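PDB 2B3B: glucose-binding protein from Thermus thermophilus HB27, which binds glucose and probably serves as the extracellular binding component of a sugar transport system. Local coordinates for residues E4-W9 with D58-F63; D278-P283 with I293-L298. All blocks are in the same frame, centred on the assembly; numbering follows the deposited sequence.

How the contacts relate
The centres of the two contacts lie about 10 Å apart, and both involve the same mixed sheet. Contact 1 closes first along the chain, pairing strand 2-7 with the start of strand 62-66; contact 2 opens much later, where strand 272-280 is packed by helix 289-299. Strand 62-66 joins them, since it runs parallel to strand 2-7 and antiparallel to strand 272-280. A probable hydrogen bond, T62 OG1 to G281 O at 2.7 Å, links the two directly. Both segments 4-9 and 278-283 reach the glucose from the same sheet, consistent with one lobe of a two-lobed solute-binding protein presenting several sugar-binding residues from one framework.

Contact 1: E4-W9 with D58-F63; sequences EIFSWW and DPPDTF. With GLC (alpha-D-glucopyranose), chain G.
F6 and F63 form a parallel bridge, with their CA atoms 4.5 Å apart, at the point where strand 2-7 meets the start of strand 62-66. The evidence for pairing is the bond from F6 N to T62 O (3.0 Å, 157° at the hydrogen). A CA-H...O contact from F63 CA to F6 O (3.3 Å) follows it, and F6 also bonds to the backbone of Q64. Further back, E4 N donates to D61 OD2 at 2.8 Å, on the anti side of the carboxylate, while the return bond from D61 N to E4 O is weak. N288 grips the same OD2, so that oxygen has two donors.

F6 has CG anti to its backbone N (chi1 -172°), which leads most of the ring away from segment 58-63, though CD2 still lies against F63 CB. Its CB is 3.8 Å from P60 CG, and touches F63 CB as well. L50 of helix 44-55 touches both phenylalanines. E4, extended, lays OE1 over P60 CA, and its OE2 is paired with R53. At the end of the strand, S7 OG accepts from W9 N in an ST turn, after which the chain brings both indole edges to the glucose. W9 NE1 donates to O3 of the sugar at 2.9 Å (163°), whereas W8 NE1 reaches O5 in a weak bond of 3.4 Å.

The pairing thus combines a main-chain bond with a carboxylate, D61, that accepts the backbone N-H of E4, and the loop that follows the strand brings two indole N-H groups to the sugar, one in a good bond and one in a weak one.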
loop_
_atom_site.group_PDB
_atom_site.type_symbol
_atom_site.label_atom_id
_atom_site.label_comp_id
_atom_site.label_asym_id
_atom_site.label_seq_id
_atom_site.Cartn_x
_atom_site.Cartn_y
_atom_site.Cartn_z
ATOM N N GLU A 4 -14.278 19.024 -1.252
ATOM C CA GLU A 4 -13.600 18.473 -0.067
ATOM C C GLU A 4 -13.053 17.100 -0.404
ATOM O O GLU A 4 -13.811 16.193 -0.731
ATOM C CB GLU A 4 -14.562 18.360 1.104
ATOM C CG GLU A 4 -13.873 18.013 2.413
ATOM C CD GLU A 4 -14.864 17.655 3.470
ATOM O OE1 GLU A 4 -15.976 17.199 3.080
ATOM O OE2 GLU A 4 -14.550 17.843 4.678
ATOM N N ILE A 5 -11.736 16.978 -0.351
ATOM C CA ILE A 5 -11.033 15.757 -0.720
ATOM C C ILE A 5 -10.488 15.138 0.568
ATOM O O ILE A 5 -9.707 15.768 1.283
ATOM C CB ILE A 5 -9.849 16.040 -1.629
ATOM C CG1 ILE A 5 -10.301 16.682 -2.953
ATOM C CG2 ILE A 5 -9.066 14.766 -1.944
ATOM C CD1 ILE A 5 -9.193 17.435 -3.614
ATOM N N PHE A 6 -10.896 13.903 0.818
ATOM C CA PHE A 6 -10.548 13.196 2.038
ATOM C C PHE A 6 -9.458 12.166 1.709
ATOM O O PHE A 6 -9.548 11.433 0.728
ATOM C CB PHE A 6 -11.831 12.566 2.570
ATOM C CG PHE A 6 -11.714 11.940 3.951
ATOM C CD1 PHE A 6 -12.203 12.607 5.071
ATOM C CD2 PHE A 6 -11.197 10.665 4.102
ATOM C CE1 PHE A 6 -12.125 12.042 6.335
ATOM C CE2 PHE A 6 -11.150 10.073 5.364
ATOM C CZ PHE A 6 -11.596 10.779 6.480
ATOM N N SER A 7 -8.399 12.140 2.509
ATOM C CA SER A 7 -7.287 11.235 2.287
ATOM C C SER A 7 -6.430 11.140 3.556
ATOM O O SER A 7 -6.691 11.818 4.553
ATOM C CB SER A 7 -6.412 11.732 1.128
ATOM O OG SER A 7 -5.538 12.777 1.511
ATOM N N TRP A 8 -5.405 10.307 3.504
ATOM C CA TRP A 8 -4.432 10.299 4.581
ATOM C C TRP A 8 -3.083 10.818 4.126
ATOM O O TRP A 8 -2.048 10.536 4.726
ATOM C CB TRP A 8 -4.361 8.926 5.244
ATOM C CG TRP A 8 -3.969 7.727 4.462
ATOM C CD1 TRP A 8 -2.720 7.204 4.352
ATOM C CD2 TRP A 8 -4.851 6.798 3.828
ATOM N NE1 TRP A 8 -2.752 6.018 3.647
ATOM C CE2 TRP A 8 -4.056 5.736 3.324
ATOM C CE3 TRP A 8 -6.240 6.745 3.656
ATOM C CZ2 TRP A 8 -4.604 4.647 2.626
ATOM C CZ3 TRP A 8 -6.790 5.653 2.951
ATOM C CH2 TRP A 8 -5.970 4.637 2.440
ATOM N N TRP A 9 -3.091 11.640 3.083
ATOM C CA TRP A 9 -1.833 12.116 2.538
ATOM C C TRP A 9 -1.367 13.383 3.251
ATOM O O TRP A 9 -1.244 14.448 2.648
ATOM C CB TRP A 9 -1.963 12.310 1.033
ATOM C CG TRP A 9 -2.027 11.019 0.324
ATOM C CD1 TRP A 9 -1.382 9.841 0.659
ATOM C CD2 TRP A 9 -2.775 10.739 -0.863
ATOM N NE1 TRP A 9 -1.716 8.859 -0.231
ATOM C CE2 TRP A 9 -2.543 9.381 -1.193
ATOM C CE3 TRP A 9 -3.637 11.502 -1.672
ATOM C CZ2 TRP A 9 -3.127 8.772 -2.302
ATOM C CZ3 TRP A 9 -4.226 10.896 -2.777
ATOM C CH2 TRP A 9 -3.967 9.542 -3.086
ATOM N N ASP A 58 -22.684 12.425 6.486
ATOM C CA ASP A 58 -21.930 13.605 6.124
ATOM C C ASP A 58 -20.737 13.231 5.265
ATOM O O ASP A 58 -19.608 13.462 5.660
ATOM C CB ASP A 58 -21.468 14.336 7.398
ATOM C CG ASP A 58 -20.831 15.684 7.118
ATOM O OD1 ASP A 58 -20.938 16.197 5.980
ATOM O OD2 ASP A 58 -20.208 16.234 8.051
ATOM N N PRO A 59 -20.986 12.669 4.070
ATOM C CA PRO A 59 -19.849 12.250 3.249
ATOM C C PRO A 59 -18.994 13.411 2.754
ATOM O O PRO A 59 -19.517 14.532 2.496
ATOM C CB PRO A 59 -20.509 11.568 2.038
ATOM C CG PRO A 59 -21.823 12.201 1.937
ATOM C CD PRO A 59 -22.263 12.445 3.367
ATOM N N PRO A 60 -17.692 13.140 2.566
ATOM C CA PRO A 60 -16.887 14.124 1.874
ATOM C C PRO A 60 -17.269 14.029 0.394
ATOM O O PRO A 60 -18.057 13.157 0.022
ATOM C CB PRO A 60 -15.449 13.640 2.116
ATOM C CG PRO A 60 -15.579 12.194 2.285
ATOM C CD PRO A 60 -16.924 11.925 2.886
ATOM N N ASP A 61 -16.755 14.932 -0.426
ATOM C CA ASP A 61 -17.074 14.908 -1.855
ATOM C C ASP A 61 -16.417 13.726 -2.553
ATOM O O ASP A 61 -16.921 13.236 -3.554
ATOM C CB ASP A 61 -16.684 16.236 -2.506
ATOM C CG ASP A 61 -17.536 17.384 -2.009
ATOM O OD1 ASP A 61 -18.748 17.163 -1.768
ATOM O OD2 ASP A 61 -16.995 18.498 -1.839
ATOM N N THR A 62 -15.299 13.257 -1.996
ATOM C CA THR A 62 -14.591 12.098 -2.503
ATOM C C THR A 62 -13.571 11.675 -1.445
ATOM O O THR A 62 -13.130 12.507 -0.626
ATOM C CB THR A 62 -13.872 12.408 -3.831
ATOM O OG1 THR A 62 -13.329 11.203 -4.391
ATOM C CG2 THR A 62 -12.765 13.457 -3.636
ATOM N N PHE A 63 -13.212 10.398 -1.444
ATOM C CA PHE A 63 -12.243 9.910 -0.461
ATOM C C PHE A 63 -11.293 8.890 -1.047
ATOM O O PHE A 63 -11.675 8.041 -1.878
ATOM C CB PHE A 63 -12.936 9.383 0.815
ATOM C CG PHE A 63 -13.886 8.240 0.585
ATOM C CD1 PHE A 63 -13.426 6.931 0.528
ATOM C CD2 PHE A 63 -15.256 8.474 0.476
ATOM C CE1 PHE A 63 -14.313 5.850 0.330
ATOM C CE2 PHE A 63 -16.145 7.419 0.291
ATOM C CZ PHE A 63 -15.669 6.091 0.218
HETATM C C1 GLC G . -1.497 3.467 2.021
HETATM C C2 GLC G . -1.640 4.145 0.613
HETATM C C3 GLC G . -0.462 5.019 0.160
HETATM C C4 GLC G . 0.262 5.640 1.358
HETATM C C5 GLC G . 0.711 4.547 2.346
HETATM C C6 GLC G . 1.411 5.055 3.616
HETATM O O1 GLC G . -1.795 2.122 2.084
HETATM O O2 GLC G . -2.167 3.294 -0.418
HETATM O O3 GLC G . -0.978 6.068 -0.646
HETATM O O4 GLC G . 1.398 6.365 0.918
HETATM O O5 GLC G . -0.350 3.730 2.813
HETATM O O6 GLC G . 0.568 5.894 4.349
#

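Contact 2: D278-P283 with I293-L298; sequences DSFGLP and INWLRL. With GLC (alpha-D-glucopyranose), chain G.
F280 and W295 meet in a T-shaped (edge-to-face) stack: ring centroids, taken with the five-membered ring of W295, are 4.8 Å apart and the planes stand at 89°. The indole edge arrives by NE1, 3.6 Å above the phenyl plane and over its centre, which is consistent with its N-H being directed at the pi cloud. With chi1 at 171° the W295 side chain turns away from its own N-H, and the indole reaches from the helix to that face.

Beside the stack, L296 packs CD2 3.6 Å from F280 CB and also against F280 O, and turns CD1 to L282 CB. L282 in turn sets CD2 3.8 Å from I293 CG1, one helical turn back from L296. No hydrogen bond crosses between the segments.

The next shell fixes both partners. Backbone bonds from F280 to V114 and from S279 to V65 hold strand 272-280 in the sheet; I5 touches both rings, and L17 and L20 of helix 15-27 cover the indole.

Two residues before F280 the strand offers D278 to the glucose, whose O2 and O3 donate to OD1 and OD2 respectively, each at 2.6 Å. Q64 NE2 also bonds OD1, and N117 OD1 receives D278 N, so second-shell residues steady both ends of this residue. With an alanine here, O2 and O3 would probably lose a shared two-pronged acceptor and Q64 NE2 would be left without this partner.

The strand therefore changes character over three residues, from a carboxylate matched to neighbouring sugar hydroxyls to an aromatic and aliphatic seam that joins sheet and helix without polar bonds.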
loop_
_atom_site.group_PDB
_atom_site.type_symbol
_atom_site.label_atom_id
_atom_site.label_comp_id
_atom_site.label_asym_id
_atom_site.label_seq_id
_atom_site.Cartn_x
_atom_site.Cartn_y
_atom_site.Cartn_z
ATOM N N ASP A 278 -4.346 3.341 -4.922
ATOM C CA ASP A 278 -5.136 4.444 -4.398
ATOM C C ASP A 278 -6.124 4.922 -5.468
ATOM O O ASP A 278 -5.744 5.135 -6.621
ATOM C CB ASP A 278 -4.230 5.587 -3.984
ATOM C CG ASP A 278 -3.297 5.216 -2.830
ATOM O OD1 ASP A 278 -3.799 4.701 -1.801
ATOM O OD2 ASP A 278 -2.074 5.461 -2.960
ATOM N N SER A 279 -7.377 5.103 -5.073
ATOM C CA SER A 279 -8.439 5.450 -5.992
ATOM C C SER A 279 -9.401 6.398 -5.298
ATOM O O SER A 279 -9.379 6.553 -4.061
ATOM C CB SER A 279 -9.118 4.165 -6.506
ATOM O OG SER A 279 -10.004 3.609 -5.561
ATOM N N PHE A 280 -10.219 7.065 -6.104
ATOM C CA PHE A 280 -11.234 7.979 -5.627
ATOM C C PHE A 280 -12.580 7.641 -6.265
ATOM O O PHE A 280 -12.657 7.391 -7.460
ATOM C CB PHE A 280 -10.855 9.414 -5.989
ATOM C CG PHE A 280 -9.778 9.985 -5.115
ATOM C CD1 PHE A 280 -10.102 10.550 -3.899
ATOM C CD2 PHE A 280 -8.461 9.930 -5.507
ATOM C CE1 PHE A 280 -9.106 11.064 -3.059
ATOM C CE2 PHE A 280 -7.441 10.450 -4.691
ATOM C CZ PHE A 280 -7.779 11.008 -3.442
ATOM N N GLY A 281 -13.628 7.671 -5.453
ATOM C CA GLY A 281 -14.984 7.475 -5.917
ATOM C C GLY A 281 -15.883 8.686 -5.731
ATOM O O GLY A 281 -15.426 9.780 -5.397
ATOM N N LEU A 282 -17.176 8.459 -5.942
ATOM C CA LEU A 282 -18.198 9.486 -5.800
ATOM C C LEU A 282 -19.272 9.029 -4.804
ATOM O O LEU A 282 -20.172 8.282 -5.170
ATOM C CB LEU A 282 -18.820 9.784 -7.163
ATOM C CG LEU A 282 -19.869 10.915 -7.216
ATOM C CD1 LEU A 282 -19.287 12.260 -6.792
ATOM C CD2 LEU A 282 -20.436 11.018 -8.635
ATOM N N PRO A 283 -19.159 9.466 -3.530
ATOM C CA PRO A 283 -20.155 9.198 -2.499
ATOM C C PRO A 283 -21.529 9.730 -2.870
ATOM O O PRO A 283 -21.613 10.836 -3.379
ATOM C CB PRO A 283 -19.631 9.973 -1.275
ATOM C CG PRO A 283 -18.209 10.240 -1.549
ATOM C CD PRO A 283 -18.021 10.250 -3.019
ATOM N N ILE A 293 -16.837 15.124 -9.514
ATOM C CA ILE A 293 -16.718 14.450 -10.825
ATOM C C ILE A 293 -15.540 14.994 -11.621
ATOM O O ILE A 293 -14.785 14.246 -12.227
ATOM C CB ILE A 293 -18.033 14.549 -11.640
ATOM C CG1 ILE A 293 -19.120 13.690 -10.976
ATOM C CG2 ILE A 293 -17.749 14.134 -13.101
ATOM C CD1 ILE A 293 -20.580 13.915 -11.470
ATOM N N ASN A 294 -15.375 16.315 -11.615
ATOM C CA ASN A 294 -14.231 16.930 -12.263
ATOM C C ASN A 294 -12.902 16.524 -11.641
ATOM O O ASN A 294 -11.880 16.396 -12.330
ATOM C CB ASN A 294 -14.405 18.458 -12.275
ATOM C CG ASN A 294 -15.437 18.903 -13.305
ATOM O OD1 ASN A 294 -15.640 18.203 -14.294
ATOM N ND2 ASN A 294 -16.104 20.044 -13.069
ATOM N N TRP A 295 -12.907 16.306 -10.328
ATOM C CA TRP A 295 -11.707 15.780 -9.666
ATOM C C TRP A 295 -11.423 14.367 -10.182
ATOM O O TRP A 295 -10.289 14.042 -10.469
ATOM C CB TRP A 295 -11.895 15.786 -8.130
ATOM C CG TRP A 295 -10.799 15.067 -7.358
ATOM C CD1 TRP A 295 -10.875 13.821 -6.801
ATOM C CD2 TRP A 295 -9.490 15.548 -7.084
ATOM N NE1 TRP A 295 -9.686 13.500 -6.193
ATOM C CE2 TRP A 295 -8.817 14.543 -6.352
ATOM C CE3 TRP A 295 -8.815 16.738 -7.370
ATOM C CZ2 TRP A 295 -7.516 14.702 -5.892
ATOM C CZ3 TRP A 295 -7.523 16.887 -6.921
ATOM C CH2 TRP A 295 -6.883 15.875 -6.197
ATOM N N LEU A 296 -12.461 13.534 -10.294
ATOM C CA LEU A 296 -12.291 12.168 -10.838
ATOM C C LEU A 296 -11.696 12.160 -12.246
ATOM O O LEU A 296 -10.805 11.353 -12.577
ATOM C CB LEU A 296 -13.621 11.407 -10.801
ATOM C CG LEU A 296 -14.246 11.163 -9.423
ATOM C CD1 LEU A 296 -15.539 10.378 -9.536
ATOM C CD2 LEU A 296 -13.228 10.434 -8.498
ATOM N N ARG A 297 -12.166 13.091 -13.082
ATOM C CA ARG A 297 -11.639 13.220 -14.431
ATOM C C ARG A 297 -10.156 13.565 -14.428
ATOM O O ARG A 297 -9.395 12.999 -15.206
ATOM C CB ARG A 297 -12.483 14.227 -15.240
ATOM C CG ARG A 297 -13.903 13.710 -15.502
ATOM C CD ARG A 297 -14.770 14.707 -16.254
ATOM N NE ARG A 297 -14.097 15.135 -17.487
ATOM C CZ ARG A 297 -13.709 16.380 -17.768
ATOM N NH1 ARG A 297 -13.912 17.394 -16.926
ATOM N NH2 ARG A 297 -13.103 16.611 -18.923
ATOM N N LEU A 298 -9.733 14.442 -13.508
ATOM C CA LEU A 298 -8.318 14.796 -13.402
ATOM C C LEU A 298 -7.466 13.628 -12.916
ATOM O O LEU A 298 -6.435 13.330 -13.522
ATOM C CB LEU A 298 -8.097 16.043 -12.516
ATOM C CG LEU A 298 -6.674 16.334 -12.021
ATOM C CD1 LEU A 298 -5.709 16.637 -13.168
ATOM C CD2 LEU A 298 -6.680 17.472 -10.984
HETATM C C1 GLC G . -1.497 3.467 2.021
HETATM C C2 GLC G . -1.640 4.145 0.613
HETATM C C3 GLC G . -0.462 5.019 0.160
HETATM C C4 GLC G . 0.262 5.640 1.358
HETATM C C5 GLC G . 0.711 4.547 2.346
HETATM C C6 GLC G . 1.411 5.055 3.616
HETATM O O1 GLC G . -1.795 2.122 2.084
HETATM O O2 GLC G . -2.167 3.294 -0.418
HETATM O O3 GLC G . -0.978 6.068 -0.646
HETATM O O4 GLC G . 1.398 6.365 0.918
HETATM O O5 GLC G . -0.350 3.730 2.813
HETATM O O6 GLC G . 0.568 5.894 4.349
#